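Local coordinates for 15-O-acetyltransferase (Fusarium sporotrichioides, PDB 3FP0), which transfers an acetyl group to the 15-hydroxyl of a trichothecene intermediate during the fungal biosynthesis of mycotoxins such as T-2 toxin, at residues E109-N114 against G223-N228; K424-E429 against Q471-L476; D466-Q471 against T488-Y493. All blocks are in the same frame, centred on the assembly; numbering follows the deposited sequence.

The three contacts illustrate how one acyltransferase chain ties distant loops and two sheets together. Contact 1 comes first along the chain and closes before the others open; it lies at the periphery, its centre about 39 Å from that of contact 2 and 34 Å from that of contact 3. Contacts 2 and 3 interlock: their segments alternate in sequence, they share Q471, and their centres are about 16 Å apart. Strand 457-469 of the six-stranded sheet enters contact 3 and runs straight on into the loop of contact 2, while strand 486-494 belongs to the five-stranded sheet. Y475 and I492 both touch the bound trichothecene, so each of these two contacts lends one residue to the lining of its site; contact 1 is remote from it.

Contact 1: E109-N114 against G223-N228; sequences ESPESN and GQEIKN
The carboxylate of E225 is the flat group around which S110 and P111 gather. S110 OG donates to E225 OE2 at 2.7 Å from the syn side, tilted 23° out of the carboxylate plane. The other oxygen is taken up within E225's own segment, where G223 N donates to E225 OE1 at 2.6 Å, on the syn lone pair. Near OE2 also lies the proline ring of P111, its CD 3.5 Å from E225 OE2, and the ring faces the acid head-on.

E225 folds back to get there. Its CG lies between the backbone N and the carbonyl carbon (chi1 84°) and the chain bends again at chi2, which returns the carboxylate to the start of its own turn. That turn, a type I beta turn from G223 to I226, has a long closing bond, I226 N to G223 O at 3.3 Å, and the carboxylate tie to G223 N adds a second link across it. S110 OG stands close to the same nitrogen, 2.8 Å from G223 N, but the angle is too poor for a hydrogen bond. Beside these polar groups, I226 CD1 rests 4.1 Å from S110 CB.

Y108 OH, from strand 105-109, also hydrogen-bonds to E225 OE2, while F87 of helix 71-88 and P90 pack on the E225 side chain. W222, just before the turn, touches P111.

Chemically, this is a largely buried acid met by two hydroxyls and a backbone N-H. Such polar surroundings would be expected to stabilise a negative charge, and they link the end of a strand to a turn distant in sequence.

Contact 2: K424-E429 against Q471-L476; sequences KPIPFE and QSLPYL. With FP0 ((3alpha)-15-hydroxy-12,13-epoxytrichothec-9-en-3-yl acetate), chain C.
L473, which packs on I426 across this contact, has its backbone N held by Q471 OE1 at 2.9 Å. The donor stands above the amide's carbonyl plane, 46° out of it, and so misses the lone-pair direction. In this member of the CoA-dependent acyltransferase superfamily the bond lies within the loop that follows strand 457-469 and ties Q471 to L473; against this loop lies the one between helix 406-423 and strand 431-441. No hydrogen bond passes between the two segments; they meet through apolar groups.

The branches of I426 divide the work. CD1 presses on L473 CD2 at 3.4 Å, tighter than ordinary van der Waals contact, the two side chains running antiparallel, flank to flank. CG2 lies against the ring of P474, 4.0 Å from its CD. P474 CG also meets F428 CB at 4.0 Å, so the proline is shared between two side chains of the facing loop. P425 O, which hydrogen-bonds to K45, comes within 3.7 Å of L473 CD2.

Next in line is an aromatic pair. The rings of F428 and Y475 meet obliquely, centroids 5.5 Å apart and planes at 42°, with F428 CE2 reaching Y475 CD2 at 3.5 Å. Y475 CB lies over one face of F428, whose ring also makes an edge-to-face pair with Y263.

Y475 itself is packed from its own loop: Q471 NE2 sits over the centre of one ring face, and makes a weak hydrogen bond to Y475 O. With CG flanked by both backbone neighbours of CA (chi1 67°), the phenol extends to the substrate pocket, where its hydroxyl hydrogen-bonds to Y51 OH and Y475 OH stands 3.4 Å from C10, an alkene carbon of the bound trichothecene.

Contact 3: D466-Q471 against T488-Y493; sequences DFVVNQ and TLNIIY
This is a buried side-chain contact between two strands of different sheets, 457-469 of the six-stranded sheet and 486-494 of the five-stranded one. The axes of 466-469 and 488-493 are 7.8 Å apart at closest approach, their N-to-C directions 16° apart. At that separation side chains and water, not backbone ladders, fill the gap.

N490 is the polar bridge. Its ND2 donates to F467 O at 3.0 Å with an N-H...O angle of 153°, coming from above the carbonyl plane. Water 1 extends the link, accepting from N490 ND2 at 2.9 Å and donating to D466 OD1 at 2.7 Å. A second water lies beside both F467 O and N490 OD1. The acid of D466 forms a salt bridge with K283, which also hydrogen-bonds to T488 OG1; K283 ends strand 277-283, the neighbour of 486-494, so this charge pair joins the sheets as well.

Farther along, I492 takes over with apolar contact. A chi1 of 71° carries CG1 and CD1 toward V469, with CD1 3.8 Å from V469 CB; the other branch, CG2, sits 3.4 Å from V469 O. Just past the first strand, Q471 CB fits against I492 CG1 at 3.7 Å; here the backbones approach, the CA atoms of Q471 and Y493 lying 5.4 Å apart. I492 also touches the bound trichothecene.

Two nearly parallel strands of different sheets, drawing together toward Q471, are consistent with the two-domain fold of CoA-dependent acyltransferases, whose substrate site lies at the domain interface.

Contact 1: E109-N114 against G223-N228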
loop_
_atom_site.group_PDB
_atom_site.type_symbol
_atom_site.label_atom_id
_atom_site.label_comp_id
_atom_site.label_asym_id
_atom_site.label_seq_id
_atom_site.Cartn_x
_atom_site.Cartn_y
_atom_site.Cartn_z
ATOM N N GLU A 109 12.400 17.598 -9.396
ATOM C CA GLU A 109 13.234 18.803 -9.464
ATOM C C GLU A 109 13.846 19.107 -8.096
ATOM O O GLU A 109 13.145 19.258 -7.078
ATOM C CB GLU A 109 12.450 20.018 -9.956
ATOM C CG GLU A 109 13.354 21.197 -10.319
ATOM C CD GLU A 109 12.586 22.430 -10.771
ATOM O OE1 GLU A 109 11.340 22.478 -10.627
ATOM O OE2 GLU A 109 13.240 23.347 -11.289
ATOM N N SER A 110 15.174 19.178 -8.084
ATOM C CA SER A 110 15.945 19.662 -6.938
ATOM C C SER A 110 15.509 21.089 -6.519
ATOM O O SER A 110 15.254 21.934 -7.393
ATOM C CB SER A 110 17.394 19.654 -7.377
ATOM O OG SER A 110 18.154 19.343 -6.286
ATOM N N PRO A 111 15.382 21.373 -5.192
ATOM C CA PRO A 111 14.908 22.730 -4.823
ATOM C C PRO A 111 15.848 23.805 -5.345
ATOM O O PRO A 111 17.061 23.632 -5.338
ATOM C CB PRO A 111 14.923 22.716 -3.280
ATOM C CG PRO A 111 14.734 21.236 -2.937
ATOM C CD PRO A 111 15.603 20.540 -3.992
ATOM N N GLU A 112 15.250 24.870 -5.841
ATOM C CA GLU A 112 15.924 25.996 -6.465
ATOM C C GLU A 112 16.754 26.741 -5.417
ATOM O O GLU A 112 17.752 27.359 -5.742
ATOM C CB GLU A 112 14.825 26.870 -7.125
ATOM C CG GLU A 112 15.025 28.364 -7.249
ATOM C CD GLU A 112 13.695 29.119 -7.478
ATOM N N SER A 113 16.361 26.643 -4.147
ATOM C CA SER A 113 17.131 27.226 -3.052
ATOM C C SER A 113 16.788 26.527 -1.726
ATOM O O SER A 113 15.773 25.842 -1.638
ATOM C CB SER A 113 16.835 28.723 -2.934
ATOM O OG SER A 113 15.471 28.933 -2.600
ATOM N N ASN A 114 17.610 26.736 -0.696
ATOM C CA ASN A 114 17.263 26.249 0.625
ATOM C C ASN A 114 15.965 26.832 1.168
ATOM O O ASN A 114 15.194 26.110 1.799
ATOM C CB ASN A 114 18.410 26.416 1.629
ATOM C CG ASN A 114 19.493 25.358 1.447
ATOM O OD1 ASN A 114 19.505 24.318 2.127
ATOM N ND2 ASN A 114 20.409 25.619 0.524
ATOM N N GLY A 223 20.542 19.285 -4.917
ATOM C CA GLY A 223 21.165 18.835 -6.140
ATOM C C GLY A 223 21.800 17.482 -5.895
ATOM O O GLY A 223 21.656 16.566 -6.720
ATOM N N GLN A 224 22.435 17.336 -4.729
ATOM C CA GLN A 224 23.178 16.110 -4.405
ATOM C C GLN A 224 22.282 14.931 -4.060
ATOM O O GLN A 224 22.769 13.826 -3.921
ATOM C CB GLN A 224 24.140 16.338 -3.247
ATOM C CG GLN A 224 25.212 17.408 -3.496
ATOM C CD GLN A 224 26.153 17.543 -2.310
ATOM O OE1 GLN A 224 25.991 16.858 -1.277
ATOM N NE2 GLN A 224 27.141 18.438 -2.436
ATOM N N GLU A 225 20.977 15.185 -3.929
ATOM C CA GLU A 225 20.000 14.137 -3.663
ATOM C C GLU A 225 19.470 13.446 -4.903
ATOM O O GLU A 225 18.844 12.403 -4.773
ATOM C CB GLU A 225 18.796 14.678 -2.835
ATOM C CG GLU A 225 17.684 15.358 -3.645
ATOM C CD GLU A 225 18.018 16.780 -4.115
ATOM O OE1 GLU A 225 19.164 17.259 -3.934
ATOM O OE2 GLU A 225 17.122 17.431 -4.671
ATOM N N ILE A 226 19.688 14.009 -6.089
ATOM C CA ILE A 226 19.179 13.412 -7.330
ATOM C C ILE A 226 19.639 11.970 -7.494
ATOM O O ILE A 226 18.844 11.096 -7.841
ATOM C CB ILE A 226 19.479 14.288 -8.573
ATOM C CG1 ILE A 226 18.606 15.549 -8.551
ATOM C CG2 ILE A 226 19.231 13.517 -9.923
ATOM C CD1 ILE A 226 19.098 16.637 -9.543
ATOM N N LYS A 227 20.908 11.708 -7.212
ATOM C CA LYS A 227 21.439 10.359 -7.300
ATOM C C LYS A 227 20.779 9.407 -6.301
ATOM O O LYS A 227 20.934 8.182 -6.408
ATOM C CB LYS A 227 22.953 10.401 -7.071
ATOM C CG LYS A 227 23.398 10.767 -5.643
ATOM C CD LYS A 227 24.956 10.761 -5.620
ATOM C CE LYS A 227 25.512 11.517 -4.434
ATOM N NZ LYS A 227 25.258 13.005 -4.474
ATOM N N ASN A 228 20.054 9.987 -5.328
ATOM C CA ASN A 228 19.319 9.239 -4.291
ATOM C C ASN A 228 17.936 8.696 -4.680
ATOM O O ASN A 228 17.409 7.836 -3.993
ATOM C CB ASN A 228 19.261 10.048 -2.976
ATOM C CG ASN A 228 20.649 10.175 -2.294
ATOM O OD1 ASN A 228 21.588 9.417 -2.607
ATOM N ND2 ASN A 228 20.767 11.106 -1.348
#

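Contact 2: K424-E429 against Q471-L476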
loop_
_atom_site.group_PDB
_atom_site.type_symbol
_atom_site.label_atom_id
_atom_site.label_comp_id
_atom_site.label_asym_id
_atom_site.label_seq_id
_atom_site.Cartn_x
_atom_site.Cartn_y
_atom_site.Cartn_z
ATOM N N LYS A 424 -11.564 0.808 -20.710
ATOM C CA LYS A 424 -12.710 0.299 -19.928
ATOM C C LYS A 424 -12.455 0.621 -18.423
ATOM O O LYS A 424 -11.926 -0.202 -17.686
ATOM C CB LYS A 424 -12.842 -1.219 -20.163
ATOM C CG LYS A 424 -14.049 -1.891 -19.491
ATOM N N PRO A 425 -12.745 1.864 -18.006
ATOM C CA PRO A 425 -12.358 2.353 -16.657
ATOM C C PRO A 425 -12.910 1.514 -15.493
ATOM O O PRO A 425 -12.199 1.311 -14.500
ATOM C CB PRO A 425 -12.919 3.777 -16.637
ATOM C CG PRO A 425 -12.875 4.187 -18.074
ATOM C CD PRO A 425 -13.349 2.935 -18.812
ATOM N N ILE A 426 -14.156 1.031 -15.637
ATOM C CA ILE A 426 -14.793 0.132 -14.673
ATOM C C ILE A 426 -14.911 -1.255 -15.274
ATOM O O ILE A 426 -15.850 -1.528 -16.049
ATOM C CB ILE A 426 -16.241 0.606 -14.234
ATOM C CG1 ILE A 426 -16.255 2.063 -13.704
ATOM C CG2 ILE A 426 -16.834 -0.379 -13.193
ATOM C CD1 ILE A 426 -15.845 2.206 -12.236
ATOM N N PRO A 427 -13.991 -2.152 -14.905
ATOM C CA PRO A 427 -13.971 -3.367 -15.682
ATOM C C PRO A 427 -14.857 -4.499 -15.134
ATOM O O PRO A 427 -14.834 -5.594 -15.720
ATOM C CB PRO A 427 -12.501 -3.754 -15.637
ATOM C CG PRO A 427 -12.083 -3.328 -14.255
ATOM C CD PRO A 427 -12.949 -2.156 -13.862
ATOM N N PHE A 428 -15.606 -4.244 -14.047
ATOM C CA PHE A 428 -16.517 -5.243 -13.443
ATOM C C PHE A 428 -17.982 -4.872 -13.728
ATOM O O PHE A 428 -18.322 -3.706 -13.661
ATOM C CB PHE A 428 -16.346 -5.291 -11.918
ATOM C CG PHE A 428 -14.966 -5.749 -11.448
ATOM C CD1 PHE A 428 -14.668 -7.102 -11.345
ATOM C CD2 PHE A 428 -13.991 -4.812 -11.062
ATOM C CE1 PHE A 428 -13.395 -7.529 -10.897
ATOM C CE2 PHE A 428 -12.742 -5.230 -10.613
ATOM C CZ PHE A 428 -12.443 -6.577 -10.527
ATOM N N GLU A 429 -18.845 -5.856 -14.001
ATOM C CA GLU A 429 -20.292 -5.589 -14.063
ATOM C C GLU A 429 -21.053 -6.633 -13.275
ATOM O O GLU A 429 -20.746 -7.835 -13.345
ATOM C CB GLU A 429 -20.805 -5.508 -15.502
ATOM N N GLN A 471 -10.861 3.459 -2.251
ATOM C CA GLN A 471 -11.488 2.570 -3.250
ATOM C C GLN A 471 -12.633 3.253 -3.979
ATOM O O GLN A 471 -13.623 3.630 -3.347
ATOM C CB GLN A 471 -12.014 1.272 -2.637
ATOM C CG GLN A 471 -12.769 0.395 -3.662
ATOM C CD GLN A 471 -11.828 -0.249 -4.698
ATOM O OE1 GLN A 471 -11.407 0.405 -5.642
ATOM N NE2 GLN A 471 -11.570 -1.541 -4.553
ATOM N N SER A 472 -12.485 3.382 -5.294
ATOM C CA SER A 472 -13.526 3.954 -6.139
ATOM C C SER A 472 -13.921 2.988 -7.266
ATOM O O SER A 472 -14.609 3.383 -8.207
ATOM C CB SER A 472 -13.050 5.294 -6.723
ATOM O OG SER A 472 -13.365 6.335 -5.811
ATOM N N LEU A 473 -13.421 1.758 -7.206
ATOM C CA LEU A 473 -13.858 0.693 -8.091
ATOM C C LEU A 473 -14.742 -0.247 -7.301
ATOM O O LEU A 473 -14.695 -0.247 -6.071
ATOM C CB LEU A 473 -12.655 -0.032 -8.733
ATOM C CG LEU A 473 -11.906 0.748 -9.831
ATOM C CD1 LEU A 473 -10.931 -0.170 -10.547
ATOM C CD2 LEU A 473 -12.820 1.417 -10.845
ATOM N N PRO A 474 -15.588 -1.047 -7.986
ATOM C CA PRO A 474 -16.635 -1.746 -7.222
ATOM C C PRO A 474 -16.287 -3.132 -6.717
ATOM O O PRO A 474 -17.162 -3.995 -6.641
ATOM C CB PRO A 474 -17.769 -1.826 -8.253
ATOM C CG PRO A 474 -16.976 -2.096 -9.562
ATOM C CD PRO A 474 -15.739 -1.255 -9.444
ATOM N N TYR A 475 -15.015 -3.355 -6.370
ATOM C CA TYR A 475 -14.605 -4.619 -5.762
ATOM C C TYR A 475 -14.145 -4.436 -4.307
ATOM O O TYR A 475 -13.675 -3.369 -3.905
ATOM C CB TYR A 475 -13.528 -5.338 -6.591
ATOM C CG TYR A 475 -12.164 -4.650 -6.674
ATOM C CD1 TYR A 475 -11.100 -5.080 -5.864
ATOM C CD2 TYR A 475 -11.947 -3.592 -7.576
ATOM C CE1 TYR A 475 -9.826 -4.468 -5.945
ATOM C CE2 TYR A 475 -10.693 -2.953 -7.664
ATOM C CZ TYR A 475 -9.627 -3.418 -6.851
ATOM O OH TYR A 475 -8.395 -2.808 -6.945
ATOM N N LEU A 476 -14.267 -5.502 -3.537
ATOM C CA LEU A 476 -13.701 -5.514 -2.195
ATOM C C LEU A 476 -12.221 -5.844 -2.270
ATOM O O LEU A 476 -11.824 -6.776 -2.990
ATOM C CB LEU A 476 -14.450 -6.472 -1.283
ATOM C CG LEU A 476 -15.953 -6.201 -1.092
ATOM C CD1 LEU A 476 -16.491 -7.161 -0.050
ATOM C CD2 LEU A 476 -16.199 -4.762 -0.668
HETATM C C2 FP0 C . -3.298 -3.064 -8.863
HETATM C C6 FP0 C . -2.758 -2.709 -5.984
HETATM C C5 FP0 C . -1.650 -2.703 -7.097
HETATM C C4 FP0 C . -1.399 -4.108 -7.664
HETATM C C3 FP0 C . -2.390 -4.305 -8.846
HETATM C C11 FP0 C . -4.044 -3.406 -6.494
HETATM C C10 FP0 C . -5.264 -3.056 -5.618
HETATM C C9 FP0 C . -5.283 -2.016 -4.735
HETATM C C8 FP0 C . -4.074 -1.160 -4.448
HETATM C C12 FP0 C . -2.252 -2.078 -8.374
HETATM C C13 FP0 C . -2.443 -0.602 -8.562
HETATM O O4 FP0 C . -1.444 -6.841 -9.066
HETATM C C17 FP0 C . -2.642 -6.755 -8.811
HETATM C C18 FP0 C . -3.605 -7.886 -8.553
HETATM O O3 FP0 C . -3.210 -5.463 -8.731
HETATM O O2 FP0 C . -1.461 -1.365 -9.322
HETATM O O1 FP0 C . -4.362 -3.140 -7.887
HETATM C C14 FP0 C . -0.294 -2.124 -6.633
HETATM C C7 FP0 C . -3.106 -1.249 -5.617
HETATM C C15 FP0 C . -2.258 -3.544 -4.801
HETATM O O12 FP0 C . -1.479 -2.808 -3.841
HETATM C C16 FP0 C . -6.529 -1.681 -3.972
#

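Contact 3: D466-Q471 against T488-Y493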
loop_
_atom_site.group_PDB
_atom_site.type_symbol
_atom_site.label_atom_id
_atom_site.label_comp_id
_atom_site.label_asym_id
_atom_site.label_seq_id
_atom_site.Cartn_x
_atom_site.Cartn_y
_atom_site.Cartn_z
ATOM N N ASP A 466 -2.590 1.776 10.727
ATOM C CA ASP A 466 -3.677 1.354 9.819
ATOM C C ASP A 466 -3.405 1.877 8.414
ATOM O O ASP A 466 -3.308 3.087 8.227
ATOM C CB ASP A 466 -5.039 1.880 10.306
ATOM C CG ASP A 466 -5.466 1.232 11.605
ATOM O OD1 ASP A 466 -5.788 0.021 11.566
ATOM O OD2 ASP A 466 -5.436 1.922 12.663
ATOM N N PHE A 467 -3.284 0.958 7.454
ATOM C CA PHE A 467 -2.948 1.291 6.072
ATOM C C PHE A 467 -4.218 1.305 5.249
ATOM O O PHE A 467 -4.783 0.275 4.938
ATOM C CB PHE A 467 -1.943 0.295 5.528
ATOM C CG PHE A 467 -1.276 0.725 4.259
ATOM C CD1 PHE A 467 0.014 1.280 4.292
ATOM C CD2 PHE A 467 -1.892 0.514 3.017
ATOM C CE1 PHE A 467 0.635 1.676 3.117
ATOM C CE2 PHE A 467 -1.234 0.883 1.822
ATOM C CZ PHE A 467 0.007 1.473 1.886
ATOM N N VAL A 468 -4.661 2.496 4.913
ATOM C CA VAL A 468 -5.969 2.668 4.264
ATOM C C VAL A 468 -5.807 3.233 2.844
ATOM O O VAL A 468 -5.075 4.197 2.653
ATOM C CB VAL A 468 -6.868 3.537 5.175
ATOM C CG1 VAL A 468 -8.210 3.890 4.515
ATOM C CG2 VAL A 468 -7.052 2.823 6.529
ATOM N N VAL A 469 -6.505 2.643 1.861
ATOM C CA VAL A 469 -6.385 3.031 0.435
ATOM C C VAL A 469 -7.756 3.468 -0.084
ATOM O O VAL A 469 -8.778 2.875 0.292
ATOM C CB VAL A 469 -5.785 1.873 -0.401
ATOM C CG1 VAL A 469 -5.627 2.205 -1.897
ATOM C CG2 VAL A 469 -4.434 1.436 0.206
ATOM N N ASN A 470 -7.781 4.499 -0.924
ATOM C CA ASN A 470 -9.075 4.952 -1.484
ATOM C C ASN A 470 -9.624 3.932 -2.467
ATOM O O ASN A 470 -8.918 3.564 -3.391
ATOM C CB ASN A 470 -8.894 6.262 -2.197
ATOM C CG ASN A 470 -8.879 7.427 -1.253
ATOM O OD1 ASN A 470 -9.229 7.322 -0.036
ATOM N ND2 ASN A 470 -8.477 8.563 -1.790
ATOM N N GLN A 471 -10.861 3.459 -2.251
ATOM C CA GLN A 471 -11.488 2.570 -3.250
ATOM C C GLN A 471 -12.633 3.253 -3.979
ATOM O O GLN A 471 -13.623 3.630 -3.347
ATOM C CB GLN A 471 -12.014 1.272 -2.637
ATOM C CG GLN A 471 -12.769 0.395 -3.662
ATOM C CD GLN A 471 -11.828 -0.249 -4.698
ATOM O OE1 GLN A 471 -11.407 0.405 -5.642
ATOM N NE2 GLN A 471 -11.570 -1.541 -4.553
ATOM N N THR A 488 -3.783 -7.264 11.594
ATOM C CA THR A 488 -4.921 -6.411 11.275
ATOM C C THR A 488 -5.404 -6.699 9.852
ATOM O O THR A 488 -4.596 -6.819 8.915
ATOM C CB THR A 488 -4.605 -4.900 11.457
ATOM O OG1 THR A 488 -4.484 -4.615 12.868
ATOM C CG2 THR A 488 -5.717 -3.999 10.820
ATOM N N LEU A 489 -6.717 -6.848 9.715
ATOM C CA LEU A 489 -7.377 -6.947 8.406
ATOM C C LEU A 489 -8.262 -5.725 8.178
ATOM O O LEU A 489 -8.979 -5.317 9.072
ATOM C CB LEU A 489 -8.295 -8.167 8.333
ATOM C CG LEU A 489 -7.743 -9.569 8.168
ATOM C CD1 LEU A 489 -6.998 -9.955 9.481
ATOM C CD2 LEU A 489 -8.855 -10.565 7.881
ATOM N N ASN A 490 -8.221 -5.153 6.984
ATOM C CA ASN A 490 -9.255 -4.181 6.616
ATOM C C ASN A 490 -9.811 -4.469 5.215
ATOM O O ASN A 490 -9.183 -5.225 4.423
ATOM C CB ASN A 490 -8.773 -2.721 6.844
ATOM C CG ASN A 490 -7.729 -2.264 5.831
ATOM O OD1 ASN A 490 -7.894 -2.465 4.620
ATOM N ND2 ASN A 490 -6.666 -1.591 6.318
ATOM N N ILE A 491 -11.028 -3.977 4.954
ATOM C CA ILE A 491 -11.612 -4.098 3.633
ATOM C C ILE A 491 -11.947 -2.690 3.162
ATOM O O ILE A 491 -12.627 -1.936 3.857
ATOM C CB ILE A 491 -12.884 -4.981 3.573
ATOM C CG1 ILE A 491 -12.632 -6.368 4.172
ATOM C CG2 ILE A 491 -13.427 -5.053 2.129
ATOM C CD1 ILE A 491 -13.750 -7.429 3.916
ATOM N N ILE A 492 -11.395 -2.315 2.006
ATOM C CA ILE A 492 -11.800 -1.083 1.317
ATOM C C ILE A 492 -12.919 -1.351 0.303
ATOM O O ILE A 492 -12.986 -2.398 -0.328
ATOM C CB ILE A 492 -10.589 -0.312 0.696
ATOM C CG1 ILE A 492 -10.013 -1.059 -0.543
ATOM C CG2 ILE A 492 -9.549 -0.026 1.831
ATOM C CD1 ILE A 492 -8.728 -0.389 -1.192
ATOM N N TYR A 493 -13.819 -0.400 0.188
ATOM C CA TYR A 493 -15.005 -0.557 -0.653
ATOM C C TYR A 493 -15.492 0.832 -0.922
ATOM O O TYR A 493 -15.207 1.769 -0.137
ATOM C CB TYR A 493 -16.102 -1.441 0.032
ATOM C CG TYR A 493 -16.822 -0.814 1.190
ATOM C CD1 TYR A 493 -18.089 -0.234 1.033
ATOM C CD2 TYR A 493 -16.219 -0.761 2.465
ATOM C CE1 TYR A 493 -18.749 0.360 2.143
ATOM C CE2 TYR A 493 -16.839 -0.189 3.529
ATOM C CZ TYR A 493 -18.109 0.366 3.375
ATOM O OH TYR A 493 -18.701 0.959 4.472
HETATM O O HOH W 1 -5.937 -1.054 9.041
HETATM O O HOH W 2 -6.371 -0.527 2.906
#